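Local coordinates for protein phosphoinositol-specific phospholipase C (Pseudomonas sp., PDB 5FYP) that probably cleaves phosphoinositide lipids at the bond between glycerol and phosphate, as a calcium-dependent phospholipase C of a Gram-negative bacterium, at residues Y33-V44 against Y283-R294; E95-D106 against L139-K147. All coordinates share one frame; numbering follows the deposited sequence. Where two conformers were deposited one is given.

Contact 1 (Y33-V44 against Y283-R294)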
loop_
_atom_site.group_PDB
_atom_site.type_symbol
_atom_site.label_atom_id
_atom_site.label_comp_id
_atom_site.label_asym_id
_atom_site.label_seq_id
_atom_site.Cartn_x
_atom_site.Cartn_y
_atom_site.Cartn_z
ATOM N N TYR A 33 11.412 3.350 -14.629
ATOM C CA TYR A 33 11.203 4.346 -13.571
ATOM C C TYR A 33 12.283 4.350 -12.491
ATOM O O TYR A 33 12.396 5.313 -11.743
ATOM C CB TYR A 33 9.817 4.172 -12.906
ATOM C CG TYR A 33 8.678 4.258 -13.866
ATOM C CD1 TYR A 33 8.557 5.321 -14.747
ATOM C CD2 TYR A 33 7.673 3.295 -13.886
ATOM C CE1 TYR A 33 7.502 5.375 -15.653
ATOM C CE2 TYR A 33 6.648 3.313 -14.780
ATOM C CZ TYR A 33 6.550 4.364 -15.663
ATOM O OH TYR A 33 5.522 4.397 -16.563
ATOM N N ALA A 34 13.106 3.298 -12.448
ATOM C CA ALA A 34 14.190 3.226 -11.461
ATOM C C ALA A 34 15.152 2.138 -11.916
ATOM O O ALA A 34 14.721 1.109 -12.444
ATOM C CB ALA A 34 13.678 2.944 -10.052
ATOM N N ASN A 35 16.431 2.340 -11.653
ATOM C CA ASN A 35 17.434 1.352 -12.074
ATOM C C ASN A 35 17.353 0.062 -11.244
ATOM O O ASN A 35 17.502 -1.024 -11.778
ATOM C CB ASN A 35 18.815 1.971 -12.070
ATOM C CG ASN A 35 18.991 3.028 -13.175
ATOM O OD1 ASN A 35 18.256 3.049 -14.182
ATOM N ND2 ASN A 35 19.957 3.912 -12.993
ATOM N N THR A 36 17.062 0.216 -9.956
ATOM C CA THR A 36 16.806 -0.912 -9.059
ATOM C C THR A 36 15.602 -0.568 -8.207
ATOM O O THR A 36 15.355 0.606 -7.886
ATOM C CB THR A 36 17.996 -1.236 -8.151
ATOM O OG1 THR A 36 18.157 -0.164 -7.232
ATOM C CG2 THR A 36 19.281 -1.473 -8.940
ATOM N N PHE A 37 14.883 -1.580 -7.774
ATOM C CA PHE A 37 13.736 -1.364 -6.896
ATOM C C PHE A 37 14.225 -0.731 -5.578
ATOM O O PHE A 37 13.618 0.219 -5.078
ATOM C CB PHE A 37 13.010 -2.675 -6.648
ATOM C CG PHE A 37 11.624 -2.534 -6.046
ATOM C CD1 PHE A 37 10.670 -1.715 -6.634
ATOM C CD2 PHE A 37 11.275 -3.243 -4.906
ATOM C CE1 PHE A 37 9.395 -1.626 -6.098
ATOM C CE2 PHE A 37 10.013 -3.145 -4.357
ATOM C CZ PHE A 37 9.073 -2.348 -4.960
ATOM N N SER A 38 15.328 -1.253 -5.042
ATOM C CA SER A 38 15.845 -0.752 -3.767
ATOM C C SER A 38 16.208 0.732 -3.834
ATOM O O SER A 38 16.044 1.451 -2.843
ATOM C CB SER A 38 17.041 -1.586 -3.320
ATOM O OG SER A 38 18.154 -1.427 -4.163
ATOM N N SER A 39 16.684 1.204 -4.990
ATOM C CA SER A 39 17.074 2.608 -5.129
ATOM C C SER A 39 15.906 3.566 -4.924
ATOM O O SER A 39 16.140 4.731 -4.600
ATOM C CB SER A 39 17.718 2.880 -6.486
ATOM O OG SER A 39 16.793 2.847 -7.545
ATOM N N VAL A 40 14.665 3.109 -5.122
ATOM C CA VAL A 40 13.491 3.959 -4.940
ATOM C C VAL A 40 13.487 4.509 -3.498
ATOM O O VAL A 40 13.065 5.660 -3.251
ATOM C CB VAL A 40 12.208 3.195 -5.270
ATOM C CG1 VAL A 40 11.010 4.062 -4.974
ATOM C CG2 VAL A 40 12.224 2.764 -6.709
ATOM N N LEU A 41 13.956 3.698 -2.543
ATOM C CA LEU A 41 14.011 4.069 -1.133
ATOM C C LEU A 41 15.072 5.148 -0.838
ATOM O O LEU A 41 15.126 5.680 0.273
ATOM C CB LEU A 41 14.196 2.835 -0.281
ATOM C CG LEU A 41 12.953 1.936 -0.282
ATOM C CD1 LEU A 41 13.276 0.509 0.042
ATOM C CD2 LEU A 41 11.887 2.465 0.699
ATOM N N ASP A 42 15.877 5.533 -1.827
ATOM C CA ASP A 42 16.693 6.754 -1.656
ATOM C C ASP A 42 15.854 8.027 -1.708
ATOM O O ASP A 42 16.324 9.086 -1.293
ATOM C CB ASP A 42 17.747 6.838 -2.760
ATOM C CG ASP A 42 18.742 5.705 -2.731
ATOM O OD1 ASP A 42 18.855 4.991 -1.726
ATOM O OD2 ASP A 42 19.505 5.605 -3.687
ATOM N N SER A 43 14.616 7.912 -2.211
ATOM C CA SER A 43 13.770 9.086 -2.492
ATOM C C SER A 43 12.441 9.134 -1.773
ATOM O O SER A 43 11.948 10.215 -1.502
ATOM C CB SER A 43 13.493 9.228 -3.983
ATOM O OG SER A 43 14.680 9.327 -4.727
ATOM N N VAL A 44 11.804 7.980 -1.578
ATOM C CA VAL A 44 10.443 7.896 -1.024
ATOM C C VAL A 44 10.349 6.699 -0.078
ATOM O O VAL A 44 11.251 5.854 -0.024
ATOM C CB VAL A 44 9.347 7.822 -2.109
ATOM C CG1 VAL A 44 9.324 9.097 -2.965
ATOM C CG2 VAL A 44 9.489 6.593 -2.990
ATOM N N TYR A 283 4.899 8.716 -11.373
ATOM C CA TYR A 283 5.913 7.986 -12.136
ATOM C C TYR A 283 7.316 8.534 -11.832
ATOM O O TYR A 283 8.252 7.776 -11.568
ATOM C CB TYR A 283 5.626 8.078 -13.618
ATOM C CG TYR A 283 4.340 7.426 -14.016
ATOM C CD1 TYR A 283 4.181 6.037 -13.914
ATOM C CD2 TYR A 283 3.270 8.155 -14.546
ATOM C CE1 TYR A 283 3.011 5.411 -14.313
ATOM C CE2 TYR A 283 2.086 7.551 -14.927
ATOM C CZ TYR A 283 1.968 6.170 -14.826
ATOM O OH TYR A 283 0.825 5.535 -15.244
ATOM N N ARG A 284 7.434 9.857 -11.904
ATOM C CA ARG A 284 8.713 10.604 -11.711
ATOM C C ARG A 284 8.737 11.109 -10.259
ATOM O O ARG A 284 8.642 12.301 -9.979
ATOM C CB ARG A 284 8.844 11.732 -12.717
ATOM C CG ARG A 284 8.722 11.264 -14.175
ATOM C CD ARG A 284 8.648 12.394 -15.200
ATOM N NE ARG A 284 9.799 13.245 -15.195
ATOM C CZ ARG A 284 9.855 14.405 -15.830
ATOM N NH1 ARG A 284 8.781 14.936 -16.504
ATOM N NH2 ARG A 284 10.987 15.108 -15.778
ATOM N N PHE A 285 8.834 10.166 -9.332
ATOM C CA PHE A 285 8.710 10.497 -7.914
ATOM C C PHE A 285 9.843 11.394 -7.380
ATOM O O PHE A 285 9.578 12.276 -6.561
ATOM C CB PHE A 285 8.593 9.220 -7.058
ATOM C CG PHE A 285 9.660 8.199 -7.350
ATOM C CD1 PHE A 285 10.894 8.263 -6.729
ATOM C CD2 PHE A 285 9.436 7.215 -8.300
ATOM C CE1 PHE A 285 11.881 7.349 -7.059
ATOM C CE2 PHE A 285 10.436 6.341 -8.646
ATOM C CZ PHE A 285 11.654 6.410 -8.020
ATOM N N ALA A 286 11.054 11.210 -7.871
ATOM C CA ALA A 286 12.193 11.983 -7.331
ATOM C C ALA A 286 12.066 13.453 -7.662
ATOM O O ALA A 286 12.529 14.311 -6.903
ATOM C CB ALA A 286 13.516 11.440 -7.819
ATOM N N ALA A 287 11.400 13.761 -8.775
ATOM C CA ALA A 287 11.214 15.137 -9.237
ATOM C C ALA A 287 10.205 15.922 -8.395
ATOM O O ALA A 287 10.092 17.130 -8.578
ATOM C CB ALA A 287 10.767 15.144 -10.693
ATOM N N GLN A 288 9.472 15.263 -7.514
ATOM C CA GLN A 288 8.451 15.927 -6.723
ATOM C C GLN A 288 8.972 16.271 -5.341
ATOM O O GLN A 288 9.712 15.494 -4.731
ATOM C CB GLN A 288 7.215 15.025 -6.535
ATOM C CG GLN A 288 6.782 14.318 -7.795
ATOM C CD GLN A 288 6.530 15.204 -8.966
ATOM O OE1 GLN A 288 5.972 16.273 -8.853
ATOM N NE2 GLN A 288 6.911 14.728 -10.147
ATOM N N SER A 289 8.546 17.429 -4.834
ATOM C CA SER A 289 8.861 17.851 -3.487
ATOM C C SER A 289 8.065 19.092 -3.178
ATOM O O SER A 289 7.544 19.740 -4.082
ATOM C CB SER A 289 10.355 18.164 -3.311
ATOM O OG SER A 289 10.764 19.262 -4.114
ATOM N N ALA A 290 7.988 19.401 -1.891
ATOM C CA ALA A 290 7.386 20.639 -1.422
ATOM C C ALA A 290 8.271 21.150 -0.319
ATOM O O ALA A 290 8.448 20.483 0.697
ATOM C CB ALA A 290 5.955 20.383 -0.925
ATOM N N GLY A 291 8.811 22.349 -0.497
ATOM C CA GLY A 291 9.755 22.895 0.492
ATOM C C GLY A 291 10.962 22.003 0.746
ATOM O O GLY A 291 11.498 21.954 1.853
ATOM N N GLY A 292 11.345 21.247 -0.288
ATOM C CA GLY A 292 12.469 20.304 -0.212
ATOM C C GLY A 292 12.141 18.937 0.348
ATOM O O GLY A 292 13.030 18.083 0.426
ATOM N N TYR A 293 10.873 18.728 0.713
ATOM C CA TYR A 293 10.455 17.504 1.363
ATOM C C TYR A 293 9.549 16.660 0.456
ATOM O O TYR A 293 8.752 17.190 -0.322
ATOM C CB TYR A 293 9.722 17.799 2.659
ATOM C CG TYR A 293 10.557 18.515 3.699
ATOM C CD1 TYR A 293 11.756 17.968 4.163
ATOM C CD2 TYR A 293 10.119 19.698 4.249
ATOM C CE1 TYR A 293 12.533 18.625 5.123
ATOM C CE2 TYR A 293 10.874 20.360 5.226
ATOM C CZ TYR A 293 12.061 19.784 5.650
ATOM O OH TYR A 293 12.810 20.451 6.616
ATOM N N ARG A 294 9.666 15.340 0.610
ATOM C CA ARG A 294 8.736 14.378 0.003
ATOM C C ARG A 294 7.820 13.717 1.012
ATOM O O ARG A 294 6.926 12.970 0.622
ATOM C CB ARG A 294 9.458 13.325 -0.822
ATOM C CG ARG A 294 10.301 13.909 -1.937
ATOM C CD ARG A 294 10.593 12.885 -3.041
ATOM N NE ARG A 294 11.683 13.330 -3.904
ATOM C CZ ARG A 294 12.975 13.238 -3.601
ATOM N NH1 ARG A 294 13.390 12.610 -2.531
ATOM N NH2 ARG A 294 13.873 13.781 -4.426
HETATM O O HOH W 1 11.022 7.657 -11.895
HETATM O O HOH W 2 16.091 11.843 -1.838
#
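Phe285 packs against Ala34, Val40, Ser43 and Val44. Val40 lies over one face of the Phe285 ring, its CG1 4.2 Å from the ring centroid in a CH-pi contact. Ser43 CB meets the ring edge in its plane. The ring reaches this place because CG sits between the backbone N and the carbonyl carbon (chi1 50°). Tyr33 and Tyr283 run side by side, pointing the same way. Their planes are 29° apart, but the rings are slid and barely overlap; Tyr33 CZ is 3.4 Å from Tyr283 CD1.

The polar part centres on Arg294. Its NH1 donates to Ser43 O at 3.0 Å, on a lone pair in the carbonyl plane, though the bond is bent (138°). Ser43 CB lies over one face of the guanidinium, toward its rim. NH2 meets Ala286 O at 2.9 Å on a lone pair; NE reaches the same oxygen from above the carbonyl plane, at greater length. A methionine in place of Arg294 would probably leave Ser43 O without this donor across the contact, and Ala286 O without its own within the loop. Water 1 links Tyr33 O to Tyr283 O, and water 2 links Asp42 O to Arg294 NH1.

Tyr283 also stacks on His26, and Phe285 touches Cys25. The arrangement joins two loops that follow neighbouring strands, 20-25 and 279-282, consistent with the TIM-barrel clan of this family.

Contact 2 (E95-D106 against L139-K147)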
loop_
_atom_site.group_PDB
_atom_site.type_symbol
_atom_site.label_atom_id
_atom_site.label_comp_id
_atom_site.label_asym_id
_atom_site.label_seq_id
_atom_site.Cartn_x
_atom_site.Cartn_y
_atom_site.Cartn_z
ATOM N N GLU A 95 8.466 -12.487 -4.469
ATOM C CA GLU A 95 9.248 -12.721 -3.246
ATOM C C GLU A 95 10.579 -11.990 -3.290
ATOM O O GLU A 95 11.028 -11.410 -2.295
ATOM C CB GLU A 95 9.440 -14.225 -3.016
ATOM C CG GLU A 95 10.266 -14.543 -1.790
ATOM C CD GLU A 95 10.220 -16.002 -1.386
ATOM O OE1 GLU A 95 9.400 -16.774 -1.904
ATOM O OE2 GLU A 95 10.992 -16.385 -0.493
ATOM N N ALA A 96 11.225 -12.009 -4.452
ATOM C CA ALA A 96 12.510 -11.308 -4.590
ATOM C C ALA A 96 12.357 -9.788 -4.372
ATOM O O ALA A 96 13.159 -9.141 -3.686
ATOM C CB ALA A 96 13.109 -11.567 -5.942
ATOM N N CYS A 97 11.321 -9.223 -4.970
ATOM C CA CYS A 97 11.036 -7.803 -4.803
ATOM C C CYS A 97 10.762 -7.451 -3.336
ATOM O O CYS A 97 11.250 -6.447 -2.819
ATOM C CB CYS A 97 9.870 -7.347 -5.673
ATOM S SG CYS A 97 10.142 -7.454 -7.458
ATOM N N LEU A 98 9.965 -8.285 -2.688
ATOM C CA LEU A 98 9.691 -8.081 -1.273
ATOM C C LEU A 98 10.982 -8.165 -0.439
ATOM O O LEU A 98 11.188 -7.368 0.484
ATOM C CB LEU A 98 8.658 -9.080 -0.770
ATOM C CG LEU A 98 7.280 -8.998 -1.417
ATOM C CD1 LEU A 98 6.380 -10.059 -0.809
ATOM C CD2 LEU A 98 6.641 -7.637 -1.274
ATOM N N ASN A 99 11.845 -9.117 -0.763
ATOM C CA ASN A 99 13.127 -9.226 -0.067
ATOM C C ASN A 99 14.041 -8.033 -0.265
ATOM O O ASN A 99 14.766 -7.661 0.664
ATOM C CB ASN A 99 13.835 -10.513 -0.442
ATOM C CG ASN A 99 13.447 -11.647 0.481
ATOM O OD1 ASN A 99 13.475 -11.504 1.714
ATOM N ND2 ASN A 99 13.133 -12.776 -0.090
ATOM N N ASP A 100 13.948 -7.382 -1.425
ATOM C CA ASP A 100 14.721 -6.145 -1.607
ATOM C C ASP A 100 14.288 -5.095 -0.567
ATOM O O ASP A 100 15.116 -4.394 0.014
ATOM C CB ASP A 100 14.514 -5.572 -3.003
ATOM C CG ASP A 100 15.316 -6.293 -4.062
ATOM O OD1 ASP A 100 16.225 -7.066 -3.716
ATOM O OD2 ASP A 100 14.998 -6.054 -5.239
ATOM N N VAL A 101 12.993 -5.005 -0.288
ATOM C CA VAL A 101 12.475 -4.069 0.725
ATOM C C VAL A 101 12.918 -4.511 2.116
ATOM O O VAL A 101 13.368 -3.702 2.923
ATOM C CB VAL A 101 10.950 -3.930 0.628
ATOM C CG1 VAL A 101 10.440 -2.992 1.704
ATOM C CG2 VAL A 101 10.571 -3.422 -0.750
ATOM N N LYS A 102 12.769 -5.791 2.395
ATOM C CA LYS A 102 13.147 -6.340 3.702
ATOM C C LYS A 102 14.632 -6.060 4.006
ATOM O O LYS A 102 15.001 -5.627 5.089
ATOM C CB LYS A 102 12.831 -7.822 3.713
ATOM C CG LYS A 102 12.936 -8.481 5.078
ATOM C CD LYS A 102 14.294 -9.000 5.398
ATOM C CE LYS A 102 14.232 -9.782 6.695
ATOM N NZ LYS A 102 15.562 -10.139 7.216
ATOM N N ASN A 103 15.475 -6.304 3.008
ATOM C CA ASN A 103 16.903 -6.068 3.158
ATOM C C ASN A 103 17.242 -4.591 3.362
ATOM O O ASN A 103 18.062 -4.265 4.200
ATOM C CB ASN A 103 17.660 -6.624 1.957
ATOM C CG ASN A 103 17.660 -8.141 1.909
ATOM O OD1 ASN A 103 17.521 -8.815 2.928
ATOM N ND2 ASN A 103 17.805 -8.684 0.718
ATOM N N TRP A 104 16.597 -3.705 2.600
ATOM C CA TRP A 104 16.807 -2.268 2.802
ATOM C C TRP A 104 16.404 -1.904 4.232
ATOM O O TRP A 104 17.117 -1.186 4.941
ATOM C CB TRP A 104 16.027 -1.441 1.766
ATOM C CG TRP A 104 16.284 0.035 1.886
ATOM C CD1 TRP A 104 17.160 0.770 1.137
ATOM C CD2 TRP A 104 15.694 0.947 2.816
ATOM N NE1 TRP A 104 17.158 2.066 1.528
ATOM C CE2 TRP A 104 16.278 2.205 2.573
ATOM C CE3 TRP A 104 14.724 0.826 3.831
ATOM C CZ2 TRP A 104 15.948 3.331 3.317
ATOM C CZ3 TRP A 104 14.409 1.946 4.565
ATOM C CH2 TRP A 104 14.992 3.183 4.286
ATOM N N SER A 105 15.268 -2.428 4.679
ATOM C CA SER A 105 14.786 -2.162 6.048
ATOM C C SER A 105 15.824 -2.602 7.102
ATOM O O SER A 105 16.161 -1.835 8.008
ATOM C CB SER A 105 13.464 -2.859 6.281
ATOM O OG SER A 105 13.071 -2.818 7.647
ATOM N N ASP A 106 16.352 -3.814 6.962
ATOM C CA ASP A 106 17.380 -4.292 7.884
ATOM C C ASP A 106 18.625 -3.374 7.940
ATOM O O ASP A 106 19.235 -3.212 8.970
ATOM C CB ASP A 106 17.852 -5.677 7.470
ATOM C CG ASP A 106 16.893 -6.777 7.830
ATOM O OD1 ASP A 106 15.972 -6.571 8.644
ATOM O OD2 ASP A 106 17.089 -7.903 7.316
ATOM N N LEU A 139 3.282 -15.894 2.563
ATOM C CA LEU A 139 4.459 -15.363 1.877
ATOM C C LEU A 139 4.915 -14.055 2.528
ATOM O O LEU A 139 6.087 -13.910 2.849
ATOM C CB LEU A 139 4.175 -15.120 0.391
ATOM C CG LEU A 139 5.227 -14.300 -0.353
ATOM C CD1 LEU A 139 6.568 -15.005 -0.325
ATOM C CD2 LEU A 139 4.813 -14.032 -1.787
ATOM N N VAL A 140 3.999 -13.096 2.662
ATOM C CA VAL A 140 4.453 -11.798 3.133
ATOM C C VAL A 140 4.956 -11.877 4.587
ATOM O O VAL A 140 5.888 -11.181 4.952
ATOM C CB VAL A 140 3.415 -10.684 2.914
ATOM C CG1 VAL A 140 3.067 -10.581 1.412
ATOM C CG2 VAL A 140 2.163 -10.848 3.743
ATOM N N ALA A 141 4.332 -12.738 5.377
ATOM C CA ALA A 141 4.773 -12.938 6.762
ATOM C C ALA A 141 6.142 -13.621 6.818
ATOM O O ALA A 141 6.969 -13.281 7.632
ATOM C CB ALA A 141 3.747 -13.746 7.545
ATOM N N ARG A 142 6.356 -14.574 5.935
ATOM C CA ARG A 142 7.657 -15.268 5.869
ATOM C C ARG A 142 8.785 -14.314 5.492
ATOM O O ARG A 142 9.864 -14.356 6.057
ATOM C CB ARG A 142 7.591 -16.431 4.892
ATOM C CG ARG A 142 8.868 -17.221 4.799
ATOM C CD ARG A 142 8.604 -18.572 4.131
ATOM N NE ARG A 142 8.002 -18.425 2.805
ATOM C CZ ARG A 142 8.654 -18.007 1.720
ATOM N NH1 ARG A 142 9.933 -17.684 1.777
ATOM N NH2 ARG A 142 8.008 -17.906 0.567
ATOM N N VAL A 143 8.510 -13.416 4.551
ATOM C CA VAL A 143 9.520 -12.446 4.148
ATOM C C VAL A 143 9.757 -11.400 5.240
ATOM O O VAL A 143 10.891 -11.178 5.659
ATOM C CB VAL A 143 9.129 -11.741 2.837
ATOM C CG1 VAL A 143 10.079 -10.591 2.525
ATOM C CG2 VAL A 143 9.131 -12.729 1.687
ATOM N N PHE A 144 8.695 -10.765 5.725
ATOM C CA PHE A 144 8.837 -9.593 6.591
ATOM C C PHE A 144 8.862 -9.871 8.079
ATOM O O PHE A 144 9.352 -9.034 8.828
ATOM C CB PHE A 144 7.742 -8.568 6.287
ATOM C CG PHE A 144 7.889 -7.939 4.924
ATOM C CD1 PHE A 144 8.918 -7.042 4.694
ATOM C CD2 PHE A 144 7.027 -8.236 3.892
ATOM C CE1 PHE A 144 9.102 -6.458 3.461
ATOM C CE2 PHE A 144 7.201 -7.663 2.647
ATOM C CZ PHE A 144 8.239 -6.779 2.410
ATOM N N GLN A 145 8.312 -11.022 8.473
ATOM C CA GLN A 145 8.241 -11.453 9.835
ATOM C C GLN A 145 7.654 -10.349 10.707
ATOM O O GLN A 145 6.622 -9.745 10.378
ATOM C CB GLN A 145 9.653 -11.896 10.247
ATOM C CG GLN A 145 10.216 -13.052 9.437
ATOM N N GLY A 146 8.369 -9.944 11.732
ATOM C CA GLY A 146 7.838 -8.981 12.651
ATOM C C GLY A 146 7.852 -7.553 12.192
ATOM O O GLY A 146 7.427 -6.688 12.941
ATOM N N LYS A 147 8.315 -7.277 10.959
ATOM C CA LYS A 147 8.320 -5.897 10.471
ATOM C C LYS A 147 6.927 -5.366 10.172
ATOM O O LYS A 147 6.739 -4.168 10.100
ATOM C CB LYS A 147 9.176 -5.754 9.216
ATOM C CG LYS A 147 10.653 -5.967 9.440
ATOM C CD LYS A 147 11.416 -5.853 8.115
ATOM C CE LYS A 147 12.905 -6.180 8.239
ATOM N NZ LYS A 147 13.628 -5.184 9.075
HETATM O O HOH W 3 13.119 -12.553 4.497
#
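Leu98 and Val143 interlock as knobs into holes. Leu98 sits among Leu139, Val140, Val143 and Phe144. Val143 sits among Glu95, Leu98, Asn99 and Lys102. Val143 CG1 is 3.9 Å from Leu98 CB and also touches Asn99 OD1. Phe144 crosses Leu98 at about a right angle. Leu98 CD2 lies at the edge of the Phe144 ring, in plane, while CG1 of the preceding Val143 lies over the ring centre.

Charged groups close both ends of this apolar seam: a salt-bridged pair at one, a three-residue network at the other. Arg142 grips Glu95 end-on: NH1 bonds OE2 at 2.8 Å and NH2 bonds OE1 at 3.1 Å, the latter nearly straight (175°). Both oxygens are in or near the guanidinium plane, but the nitrogens come from above the carboxylate plane, and the two planes are 58° apart. Glu95 reaches across on an extended chain, with CG anti to the backbone N.

At the other end Lys147 NZ donates to Ser105 OG and to Asp106 OD1, each bond from NZ being 2.8 Å. It meets OD1 on the anti side, tilted out of the carboxylate plane. Lys102 NZ takes the syn lone pair of Asp106 OD2 at 2.7 Å. One carboxylate thus bridges two ammonium groups, which probably eases their like charges. Ser105 OG is also hydrogen-bonded to His111 NE2, which probably helps to fix the hydroxyl. Between the ends, water 3 donates to Asn99 OD1 and Val143 O.

The axes of helix segments 95-106 and 139-144 cross at -33°, 9.8 Å apart. Gln145 then leaves the helix with positive phi. Leu98, Val101 and Phe144 rest on Leu116 of strand 114-120. Phe144 also reaches strand 184-189, where Val140 touches Leu186. The two helices therefore pack side by side against parallel neighbouring strands.

The centres of contacts 1 and 2 are 20 Å apart, yet the two meet through 33-44 and 95-106. Leu41 CB packs 3.6 Å from Trp104 NE1, and Phe37 CE2 lies 3.7 Å from Val101 CG2. Helix 94-107 is therefore shared ground: one side meets 139-147 and another meets the loop of contact 1. In sequence, both segments of contact 2 fall between the two segments of contact 1. The calcium ion, bound by Asn27, Glu48, Asp50 and Asp119, is nearer contact 1. The side chain of Tyr283 is about 8 Å from the calcium ion. The side chain of Leu98 is about 13 Å from the calcium ion.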